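PDB 2YHG: cellulose-binding protein from Saccharophagus degradans, which probably hydrolyses glycosidic bonds in carbohydrate metabolism, this C-terminal piece carrying the nucleoside hydrolase-like and Sde0182 C-terminal domains. Local coordinates for residues Met112-Tyr117 with Cys154-Gln159; Leu180-Ile185 with Pro200-Ile205; Ala191-Ala196 with Tyr294-Glu299. One frame throughout, in Å; residues are numbered along the deposited sequence.

Interaction 1: residues Met112-Tyr117 with Cys154-Gln159; sequences MGQRGY and CNTIAQ. With EDO (1,2-ethanediol), chain J.
Gln114 and Thr156 open the contact with a nearly straight hydrogen bond: the backbone N of Gln114 donates to Thr156 OG1 at 3.1 Å, with 172° at the hydrogen. A second bond runs the other way, from Asn155 ND2 to Gly116 O at 3.0 Å. The oxygen lies close to the Asn155 amide plane, while the nitrogen reaches it from 33° off the carbonyl plane. Gly116 O also accepts from Thr66 OG1, and the same ND2 also bonds to Gly118 O, just past the loop segment, so one amide nitrogen holds two carbonyls of the loop. Two side chains of the first helical turn thus bond to main-chain atoms of the loop. A 1,2-ethanediol, probably from the crystallisation liquor, takes bonds from Arg115 N to its O1 and from Arg115 NE to its O2, each 2.9 Å, and also bonds to Asp121.

Gln114 lies between the two cross-segment bonds. Its CB and CG both sit 3.3 Å from Asn155 OD1, and its chain, bent at chi2, brings the terminal amide over to Gln159. There the two amide planes are only 13° apart, and Gln114 OE1 comes 3.7 Å from Gln159 CB. The polar ends are satisfied by others: Gln114 OE1 by Ser128 and NE2 by the carbonyls of Asp121 and Lys126, Gln159 OE1 by Gly123 N. Thr156 CG2 packs on the CA of Gly113, 3.9 Å away.

Helix 155-167 therefore meets the loop that follows strand 110-112, an outermost strand of the parallel sheet. Helix 129-139 touches both segments through Ser131, and helix 190-198 meets Tyr117 and Asn155.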
loop_
_atom_site.group_PDB
_atom_site.type_symbol
_atom_site.label_atom_id
_atom_site.label_comp_id
_atom_site.label_asym_id
_atom_site.label_seq_id
_atom_site.Cartn_x
_atom_site.Cartn_y
_atom_site.Cartn_z
ATOM N N MET A 112 11.328 3.064 -18.103
ATOM C CA MET A 112 11.770 4.366 -17.685
ATOM C C MET A 112 10.630 5.357 -17.616
ATOM O O MET A 112 9.826 5.449 -18.538
ATOM C CB MET A 112 12.810 4.894 -18.648
ATOM C CG MET A 112 14.112 4.119 -18.665
ATOM S SD MET A 112 15.039 4.124 -17.127
ATOM C CE MET A 112 15.469 5.842 -16.969
ATOM N N GLY A 113 10.632 6.172 -16.581
ATOM C CA GLY A 113 9.806 7.356 -16.452
ATOM C C GLY A 113 10.580 8.601 -16.808
ATOM O O GLY A 113 11.481 8.581 -17.647
ATOM N N GLN A 114 10.252 9.712 -16.153
ATOM C CA GLN A 114 10.967 10.961 -16.469
ATOM C C GLN A 114 12.431 10.798 -16.060
ATOM O O GLN A 114 12.738 10.283 -14.965
ATOM C CB GLN A 114 10.382 12.161 -15.747
ATOM C CG GLN A 114 8.874 12.347 -15.908
ATOM C CD GLN A 114 8.405 12.188 -17.339
ATOM O OE1 GLN A 114 7.818 11.173 -17.701
ATOM N NE2 GLN A 114 8.663 13.172 -18.165
ATOM N N ARG A 115 13.334 11.302 -16.912
ATOM C CA ARG A 115 14.776 11.179 -16.692
ATOM C C ARG A 115 15.372 12.394 -16.012
ATOM O O ARG A 115 16.539 12.348 -15.628
ATOM C CB ARG A 115 15.493 10.888 -17.990
ATOM C CG ARG A 115 15.115 9.566 -18.585
ATOM C CD ARG A 115 15.850 9.299 -19.892
ATOM N NE ARG A 115 15.474 10.249 -20.933
ATOM C CZ ARG A 115 16.231 10.551 -21.979
ATOM N NH1 ARG A 115 17.422 10.014 -22.088
ATOM N NH2 ARG A 115 15.741 11.292 -22.962
ATOM N N GLY A 116 14.604 13.471 -15.900
ATOM C CA GLY A 116 15.015 14.690 -15.227
ATOM C C GLY A 116 14.088 15.033 -14.097
ATOM O O GLY A 116 13.103 14.330 -13.830
ATOM N N TYR A 117 14.389 16.143 -13.417
ATOM C CA TYR A 117 13.781 16.459 -12.136
ATOM C C TYR A 117 12.518 17.320 -12.216
ATOM O O TYR A 117 12.488 18.365 -12.863
ATOM C CB TYR A 117 14.811 17.184 -11.259
ATOM C CG TYR A 117 14.200 17.722 -9.990
ATOM C CD1 TYR A 117 13.800 16.863 -8.975
ATOM C CD2 TYR A 117 13.947 19.067 -9.824
ATOM C CE1 TYR A 117 13.137 17.337 -7.838
ATOM C CE2 TYR A 117 13.303 19.565 -8.698
ATOM C CZ TYR A 117 12.859 18.680 -7.731
ATOM O OH TYR A 117 12.136 19.105 -6.627
ATOM N N CYS A 154 7.139 12.727 -8.065
ATOM C CA CYS A 154 5.897 12.335 -8.727
ATOM C C CYS A 154 5.842 12.764 -10.186
ATOM O O CYS A 154 4.765 12.638 -10.812
ATOM C CB CYS A 154 4.668 12.873 -8.006
ATOM S SG CYS A 154 4.430 12.375 -6.282
ATOM N N ASN A 155 6.939 13.245 -10.788
ATOM C CA ASN A 155 6.809 13.852 -12.082
ATOM C C ASN A 155 6.416 12.930 -13.224
ATOM O O ASN A 155 5.963 13.439 -14.257
ATOM C CB ASN A 155 7.985 14.741 -12.452
ATOM C CG ASN A 155 9.249 13.995 -12.840
ATOM O OD1 ASN A 155 9.400 12.790 -12.637
ATOM N ND2 ASN A 155 10.171 14.722 -13.438
ATOM N N THR A 156 6.571 11.618 -13.113
ATOM C CA THR A 156 6.076 10.732 -14.175
ATOM C C THR A 156 4.562 10.701 -14.171
ATOM O O THR A 156 3.909 10.632 -15.223
ATOM C CB THR A 156 6.675 9.328 -14.063
ATOM O OG1 THR A 156 8.112 9.393 -13.998
ATOM C CG2 THR A 156 6.301 8.486 -15.247
ATOM N N ILE A 157 3.966 10.773 -12.989
ATOM C CA ILE A 157 2.521 10.903 -12.838
ATOM C C ILE A 157 2.096 12.279 -13.385
ATOM O O ILE A 157 1.088 12.388 -14.114
ATOM C CB ILE A 157 2.082 10.731 -11.385
ATOM C CG1 ILE A 157 2.622 9.441 -10.768
ATOM C CG2 ILE A 157 0.550 10.757 -11.316
ATOM C CD1 ILE A 157 2.446 9.327 -9.260
ATOM N N ALA A 158 2.838 13.326 -13.031
ATOM C CA ALA A 158 2.501 14.673 -13.517
ATOM C C ALA A 158 2.581 14.730 -15.056
ATOM O O ALA A 158 1.724 15.370 -15.658
ATOM C CB ALA A 158 3.389 15.710 -12.884
ATOM N N GLN A 159 3.556 14.076 -15.667
ATOM C CA GLN A 159 3.636 14.109 -17.133
ATOM C C GLN A 159 2.389 13.428 -17.735
ATOM O O GLN A 159 1.830 13.910 -18.725
ATOM C CB GLN A 159 4.896 13.429 -17.637
ATOM C CG GLN A 159 4.987 13.350 -19.150
ATOM C CD GLN A 159 5.129 14.708 -19.811
ATOM O OE1 GLN A 159 5.483 15.684 -19.170
ATOM N NE2 GLN A 159 4.835 14.793 -21.129
HETATM C C1 EDO J . 11.622 12.436 -20.350
HETATM O O1 EDO J . 12.749 12.520 -19.496
HETATM C C2 EDO J . 11.457 11.029 -20.847
HETATM O O2 EDO J . 12.641 10.637 -21.540
#

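Interaction 2: residues Leu180-Ile185 with Pro200-Ile205; sequences LRVYDI and PNLIYI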
loop_
_atom_site.group_PDB
_atom_site.type_symbol
_atom_site.label_atom_id
_atom_site.label_comp_id
_atom_site.label_asym_id
_atom_site.label_seq_id
_atom_site.Cartn_x
_atom_site.Cartn_y
_atom_site.Cartn_z
ATOM N N LEU A 180 -7.722 7.740 -10.683
ATOM C CA LEU A 180 -6.336 7.741 -10.203
ATOM C C LEU A 180 -6.324 8.022 -8.700
ATOM O O LEU A 180 -7.205 8.705 -8.182
ATOM C CB LEU A 180 -5.573 8.816 -10.966
ATOM C CG LEU A 180 -4.060 8.928 -10.744
ATOM C CD1 LEU A 180 -3.322 7.657 -11.090
ATOM C CD2 LEU A 180 -3.551 10.117 -11.532
ATOM N N ARG A 181 -5.274 7.545 -8.024
ATOM C CA ARG A 181 -4.940 7.955 -6.666
ATOM C C ARG A 181 -3.429 8.037 -6.595
ATOM O O ARG A 181 -2.749 7.260 -7.277
ATOM C CB ARG A 181 -5.423 7.015 -5.585
ATOM C CG ARG A 181 -6.937 6.989 -5.373
ATOM C CD ARG A 181 -7.512 5.818 -6.124
ATOM N NE ARG A 181 -8.976 5.696 -5.844
ATOM C CZ ARG A 181 -9.929 6.330 -6.521
ATOM N NH1 ARG A 181 -9.648 7.146 -7.511
ATOM N NH2 ARG A 181 -11.180 5.984 -6.307
ATOM N N VAL A 182 -2.913 8.966 -5.803
ATOM C CA VAL A 182 -1.476 9.103 -5.638
ATOM C C VAL A 182 -1.096 8.891 -4.183
ATOM O O VAL A 182 -1.686 9.487 -3.276
ATOM C CB VAL A 182 -0.989 10.495 -6.120
ATOM C CG1 VAL A 182 0.506 10.693 -5.835
ATOM C CG2 VAL A 182 -1.272 10.665 -7.621
ATOM N N TYR A 183 -0.050 8.073 -3.985
ATOM C CA TYR A 183 0.592 7.923 -2.669
ATOM C C TYR A 183 2.037 8.382 -2.847
ATOM O O TYR A 183 2.837 7.712 -3.487
ATOM C CB TYR A 183 0.512 6.466 -2.171
ATOM C CG TYR A 183 0.822 6.299 -0.706
ATOM C CD1 TYR A 183 2.067 6.623 -0.183
ATOM C CD2 TYR A 183 -0.108 5.775 0.169
ATOM C CE1 TYR A 183 2.358 6.397 1.145
ATOM C CE2 TYR A 183 0.180 5.555 1.529
ATOM C CZ TYR A 183 1.430 5.876 2.002
ATOM O OH TYR A 183 1.815 5.670 3.313
ATOM N N ASP A 184 2.317 9.564 -2.297
ATOM C CA ASP A 184 3.612 10.247 -2.386
ATOM C C ASP A 184 4.333 10.055 -1.059
ATOM O O ASP A 184 3.829 10.459 -0.018
ATOM C CB ASP A 184 3.320 11.722 -2.665
ATOM C CG ASP A 184 4.456 12.686 -2.424
ATOM O OD1 ASP A 184 5.601 12.240 -2.217
ATOM O OD2 ASP A 184 4.165 13.926 -2.470
ATOM N N ILE A 185 5.517 9.448 -1.084
ATOM C CA ILE A 185 6.346 9.353 0.113
ATOM C C ILE A 185 7.137 10.653 0.287
ATOM O O ILE A 185 8.039 10.951 -0.496
ATOM C CB ILE A 185 7.310 8.157 0.043
ATOM C CG1 ILE A 185 6.524 6.832 0.001
ATOM C CG2 ILE A 185 8.290 8.225 1.232
ATOM C CD1 ILE A 185 6.025 6.364 1.363
ATOM N N PRO A 200 -7.482 19.346 -7.451
ATOM C CA PRO A 200 -7.900 19.126 -6.073
ATOM C C PRO A 200 -8.844 17.935 -5.900
ATOM O O PRO A 200 -9.018 17.473 -4.783
ATOM C CB PRO A 200 -8.592 20.439 -5.690
ATOM C CG PRO A 200 -8.956 21.064 -6.983
ATOM C CD PRO A 200 -7.882 20.684 -7.922
ATOM N N ASN A 201 -9.457 17.441 -6.969
ATOM C CA ASN A 201 -10.275 16.241 -6.840
ATOM C C ASN A 201 -9.498 14.948 -6.914
ATOM O O ASN A 201 -10.071 13.878 -6.737
ATOM C CB ASN A 201 -11.394 16.193 -7.887
ATOM C CG ASN A 201 -12.379 17.342 -7.766
ATOM O OD1 ASN A 201 -12.670 17.771 -6.540
ATOM N ND2 ASN A 201 -12.885 17.823 -8.785
ATOM N N LEU A 202 -8.205 15.005 -7.168
ATOM C CA LEU A 202 -7.355 13.833 -7.137
ATOM C C LEU A 202 -7.088 13.423 -5.700
ATOM O O LEU A 202 -6.589 14.232 -4.922
ATOM C CB LEU A 202 -6.042 14.159 -7.839
ATOM C CG LEU A 202 -4.962 13.099 -7.856
ATOM C CD1 LEU A 202 -5.421 11.813 -8.528
ATOM C CD2 LEU A 202 -3.722 13.659 -8.501
ATOM N N ILE A 203 -7.376 12.178 -5.322
ATOM C CA ILE A 203 -7.006 11.677 -4.009
ATOM C C ILE A 203 -5.489 11.600 -3.951
ATOM O O ILE A 203 -4.868 10.909 -4.739
ATOM C CB ILE A 203 -7.640 10.289 -3.744
ATOM C CG1 ILE A 203 -9.164 10.422 -3.683
ATOM C CG2 ILE A 203 -7.081 9.690 -2.464
ATOM C CD1 ILE A 203 -9.888 9.084 -3.678
ATOM N N TYR A 204 -4.903 12.335 -3.018
ATOM C CA TYR A 204 -3.449 12.556 -2.967
ATOM C C TYR A 204 -3.008 12.494 -1.506
ATOM O O TYR A 204 -3.453 13.299 -0.694
ATOM C CB TYR A 204 -3.091 13.917 -3.584
ATOM C CG TYR A 204 -1.630 14.142 -3.768
ATOM C CD1 TYR A 204 -0.778 14.289 -2.685
ATOM C CD2 TYR A 204 -1.083 14.216 -5.029
ATOM C CE1 TYR A 204 0.583 14.454 -2.869
ATOM C CE2 TYR A 204 0.272 14.371 -5.217
ATOM C CZ TYR A 204 1.109 14.493 -4.144
ATOM O OH TYR A 204 2.452 14.668 -4.370
ATOM N N ILE A 205 -2.159 11.526 -1.209
ATOM C CA ILE A 205 -1.525 11.367 0.090
ATOM C C ILE A 205 -0.067 11.757 -0.006
ATOM O O ILE A 205 0.638 11.281 -0.900
ATOM C CB ILE A 205 -1.589 9.866 0.532
ATOM C CG1 ILE A 205 -3.027 9.423 0.771
ATOM C CG2 ILE A 205 -0.694 9.629 1.746
ATOM C CD1 ILE A 205 -3.188 7.932 0.870
HETATM O O HOH W 1 -8.888 10.661 -7.348
#
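Tyr204 and Asp184 both send their side chains off anti to the backbone N (chi1 -171° in the tyrosine), and this shared choice lets the phenol of one strand reach the carboxylate of the next. Tyr204 OH donates to Asp184 OD2 at 2.7 Å. Carboxylate and ring stand perpendicular, and the hydroxyl comes in from above the carboxylate plane. Arg206 adds a salt bridge to the same OD2 while Gly187 N binds OD1, an arrangement that would be expected to stabilise the charged form of this buried acid.

Val182, on the Tyr204 side of the sheet, has CG1 likewise anti to N, which places that methyl over the phenol face, 3.7 Å from Tyr204 CE2. Its other methyl, CG2, meets Leu202 CD2. The opposite face repeats the theme with the roles of the strands exchanged: Ile205 CG2 stands almost exactly above the centre of the Tyr183 ring, 4.1 Å from it and 8° off the normal. Tyr183 OH goes on to Gly268 O. Further back, Ile203 CD1 covers one face of the Arg181 guanidinium, whose NE bonds to Ser260.

Between the two faces runs a parallel ladder: Val182 N to Ile203 O (3.0 Å), Ile205 N to Val182 O (2.9 Å) and Asp184 N to Ile205 O (2.8 Å). At the Leu180 end a water accepts from Ile203 N and donates to Leu180 O.

The two strands, 10° apart in direction, are the flanks of a beta-alpha-beta unit whose connection is helix 190-198. Strand 146-150 continues the parallel sheet beyond 180-185, and strand 295-298 runs beside 203-207, where Met296 touches Tyr204 and Tyr297 touches Ile205.

Interaction 3: residues Ala191-Ala196 with Tyr294-Glu299; sequences AGTWLA and YYMYTE
Tyr294 comes first, and it offers the face of its ring to Thr193 of the helix. The Thr193 methyl CG2 stands directly above the ring centre, 3.5 Å from the centroid and 11° off its normal, a close CH-pi contact in which all six ring carbons share. With chi1 at 64°, Tyr294 CG sits between its own backbone N and carbonyl carbon, and the ring is thereby turned across the helix side. Its hydroxyl is bonded to Val278 O and Arg279 NH1. The other branch of the threonine, OG1, is engaged by Asp288 and Arg206, which leaves the methyl to meet the ring.

Tyr295 takes part through its backbone, its CB pointing away from the helix. A water accepts from Tyr295 N at 2.9 Å and donates to Ala196 O at 2.8 Å, linking the strand to a helix carbonyl. Tyr295 O also lies against the Ala196 methyl, 3.7 Å from CB.

Met296 then sends an extended side chain back toward the helix. Its CE rests on both Ala196 CB, 3.6 Å away, and Thr193 CA, 3.7 Å away. These two residues are one helical turn apart, so the methyl touches two successive positions on the same helix side; Met296 CG also rests on Ala196 CB, at 3.8 Å.

Beyond Met296 the strand leaves the helix. The axes of 191-196 and 295-298 differ in direction by 109°, so the strand passes across the helix rather than along it. Strand 273-276 pairs with strand 295-298 as a two-stranded antiparallel sheet, Tyr297 bonds through its backbone to strand 203-207, and another side of the helix, at Ala191 and Leu195, packs on helix 155-167.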
loop_
_atom_site.group_PDB
_atom_site.type_symbol
_atom_site.label_atom_id
_atom_site.label_comp_id
_atom_site.label_asym_id
_atom_site.label_seq_id
_atom_site.Cartn_x
_atom_site.Cartn_y
_atom_site.Cartn_z
ATOM N N ALA A 191 6.543 18.338 -8.617
ATOM C CA ALA A 191 5.489 17.866 -9.501
ATOM C C ALA A 191 4.334 17.261 -8.730
ATOM O O ALA A 191 3.185 17.383 -9.139
ATOM C CB ALA A 191 6.041 16.887 -10.521
ATOM N N GLY A 192 4.610 16.602 -7.611
ATOM C CA GLY A 192 3.518 16.153 -6.756
ATOM C C GLY A 192 2.715 17.321 -6.253
ATOM O O GLY A 192 1.487 17.288 -6.213
ATOM N N THR A 193 3.391 18.378 -5.843
ATOM C CA THR A 193 2.708 19.583 -5.361
ATOM C C THR A 193 1.880 20.215 -6.481
ATOM O O THR A 193 0.734 20.624 -6.248
ATOM C CB THR A 193 3.708 20.572 -4.764
ATOM O OG1 THR A 193 4.663 19.819 -3.994
ATOM C CG2 THR A 193 2.983 21.566 -3.920
ATOM N N TRP A 194 2.440 20.267 -7.687
ATOM C CA TRP A 194 1.707 20.763 -8.842
ATOM C C TRP A 194 0.411 19.965 -9.046
ATOM O O TRP A 194 -0.659 20.535 -9.296
ATOM C CB TRP A 194 2.584 20.694 -10.081
ATOM C CG TRP A 194 1.916 21.159 -11.331
ATOM C CD1 TRP A 194 1.852 22.443 -11.816
ATOM C CD2 TRP A 194 1.280 20.337 -12.296
ATOM N NE1 TRP A 194 1.167 22.475 -13.002
ATOM C CE2 TRP A 194 0.808 21.194 -13.329
ATOM C CE3 TRP A 194 1.140 18.961 -12.453
ATOM C CZ2 TRP A 194 0.150 20.708 -14.454
ATOM C CZ3 TRP A 194 0.524 18.477 -13.601
ATOM C CH2 TRP A 194 0.021 19.352 -14.580
ATOM N N LEU A 195 0.494 18.635 -8.885
ATOM C CA LEU A 195 -0.702 17.813 -8.998
ATOM C C LEU A 195 -1.743 18.149 -7.955
ATOM O O LEU A 195 -2.937 18.311 -8.266
ATOM C CB LEU A 195 -0.355 16.320 -8.887
ATOM C CG LEU A 195 0.292 15.675 -10.119
ATOM C CD1 LEU A 195 0.899 14.333 -9.766
ATOM C CD2 LEU A 195 -0.729 15.529 -11.237
ATOM N N ALA A 196 -1.340 18.224 -6.691
ATOM C CA ALA A 196 -2.297 18.470 -5.605
ATOM C C ALA A 196 -2.955 19.836 -5.757
ATOM O O ALA A 196 -4.140 19.978 -5.475
ATOM C CB ALA A 196 -1.594 18.346 -4.266
ATOM N N TYR A 294 -2.370 24.716 -1.079
ATOM C CA TYR A 294 -2.693 23.397 -1.580
ATOM C C TYR A 294 -2.925 22.466 -0.416
ATOM O O TYR A 294 -2.386 22.675 0.668
ATOM C CB TYR A 294 -1.604 22.839 -2.520
ATOM C CG TYR A 294 -0.283 22.613 -1.852
ATOM C CD1 TYR A 294 0.665 23.622 -1.779
ATOM C CD2 TYR A 294 0.004 21.408 -1.231
ATOM C CE1 TYR A 294 1.854 23.437 -1.125
ATOM C CE2 TYR A 294 1.198 21.224 -0.517
ATOM C CZ TYR A 294 2.092 22.263 -0.450
ATOM O OH TYR A 294 3.258 22.163 0.286
ATOM N N TYR A 295 -3.684 21.406 -0.670
ATOM C CA TYR A 295 -4.031 20.440 0.358
ATOM C C TYR A 295 -3.582 19.049 -0.057
ATOM O O TYR A 295 -3.634 18.705 -1.248
ATOM C CB TYR A 295 -5.545 20.436 0.606
ATOM C CG TYR A 295 -6.004 21.666 1.337
ATOM C CD1 TYR A 295 -6.290 22.836 0.671
ATOM C CD2 TYR A 295 -6.091 21.664 2.725
ATOM C CE1 TYR A 295 -6.644 23.994 1.363
ATOM C CE2 TYR A 295 -6.449 22.793 3.423
ATOM C CZ TYR A 295 -6.708 23.963 2.741
ATOM O OH TYR A 295 -7.067 25.091 3.457
ATOM N N MET A 296 -3.199 18.240 0.920
ATOM C CA MET A 296 -2.814 16.858 0.738
ATOM C C MET A 296 -3.252 16.093 1.954
ATOM O O MET A 296 -3.141 16.588 3.073
ATOM C CB MET A 296 -1.272 16.698 0.590
ATOM C CG MET A 296 -0.724 17.380 -0.650
ATOM S SD MET A 296 1.079 17.397 -0.604
ATOM C CE MET A 296 1.406 18.006 -2.260
ATOM N N TYR A 297 -3.716 14.852 1.779
ATOM C CA TYR A 297 -3.902 13.969 2.906
ATOM C C TYR A 297 -2.549 13.653 3.506
ATOM O O TYR A 297 -1.584 13.400 2.788
ATOM C CB TYR A 297 -4.598 12.689 2.490
ATOM C CG TYR A 297 -6.062 12.865 2.206
ATOM C CD1 TYR A 297 -6.985 13.054 3.211
ATOM C CD2 TYR A 297 -6.540 12.868 0.904
ATOM C CE1 TYR A 297 -8.347 13.195 2.931
ATOM C CE2 TYR A 297 -7.889 13.042 0.618
ATOM C CZ TYR A 297 -8.781 13.202 1.625
ATOM O OH TYR A 297 -10.123 13.384 1.347
ATOM N N THR A 298 -2.466 13.623 4.839
ATOM C CA THR A 298 -1.257 13.258 5.503
ATOM C C THR A 298 -1.651 12.759 6.899
ATOM O O THR A 298 -2.790 12.902 7.319
ATOM C CB THR A 298 -0.245 14.424 5.526
ATOM O OG1 THR A 298 1.061 13.946 5.896
ATOM C CG2 THR A 298 -0.699 15.539 6.465
ATOM N N GLU A 299 -0.727 12.154 7.606
ATOM C CA GLU A 299 -1.026 11.625 8.927
ATOM C C GLU A 299 -1.302 12.739 9.907
ATOM O O GLU A 299 -0.779 13.861 9.798
ATOM C CB GLU A 299 0.166 10.785 9.447
ATOM C CG GLU A 299 0.605 9.655 8.535
ATOM C CD GLU A 299 1.739 10.032 7.584
ATOM O OE1 GLU A 299 1.903 11.225 7.215
ATOM O OE2 GLU A 299 2.510 9.125 7.196
HETATM O O HOH W 2 -5.006 21.433 -3.252
#

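Overall arrangement
All three contacts are largely buried, yet they illustrate how chemistry follows place in a fold. Interaction 2 lies closest to the chain centre, about 13 Å between centres, and is built on a regular backbone ladder; interaction 1, at about 21 Å, relies on side chains gripping loop backbone, and interaction 3 on methyl groups, with a bridging water. Helix 190-198 connects the strands of interaction 2 and supplies a segment of interaction 3, whose centre is about 7 Å away: Tyr204 CE1 lies 3.7 Å from Met296 CE. Interaction 1 joins both through helix 155-167, with Ile157 meeting Val182 and Leu195, and Asn155 meeting Ala191.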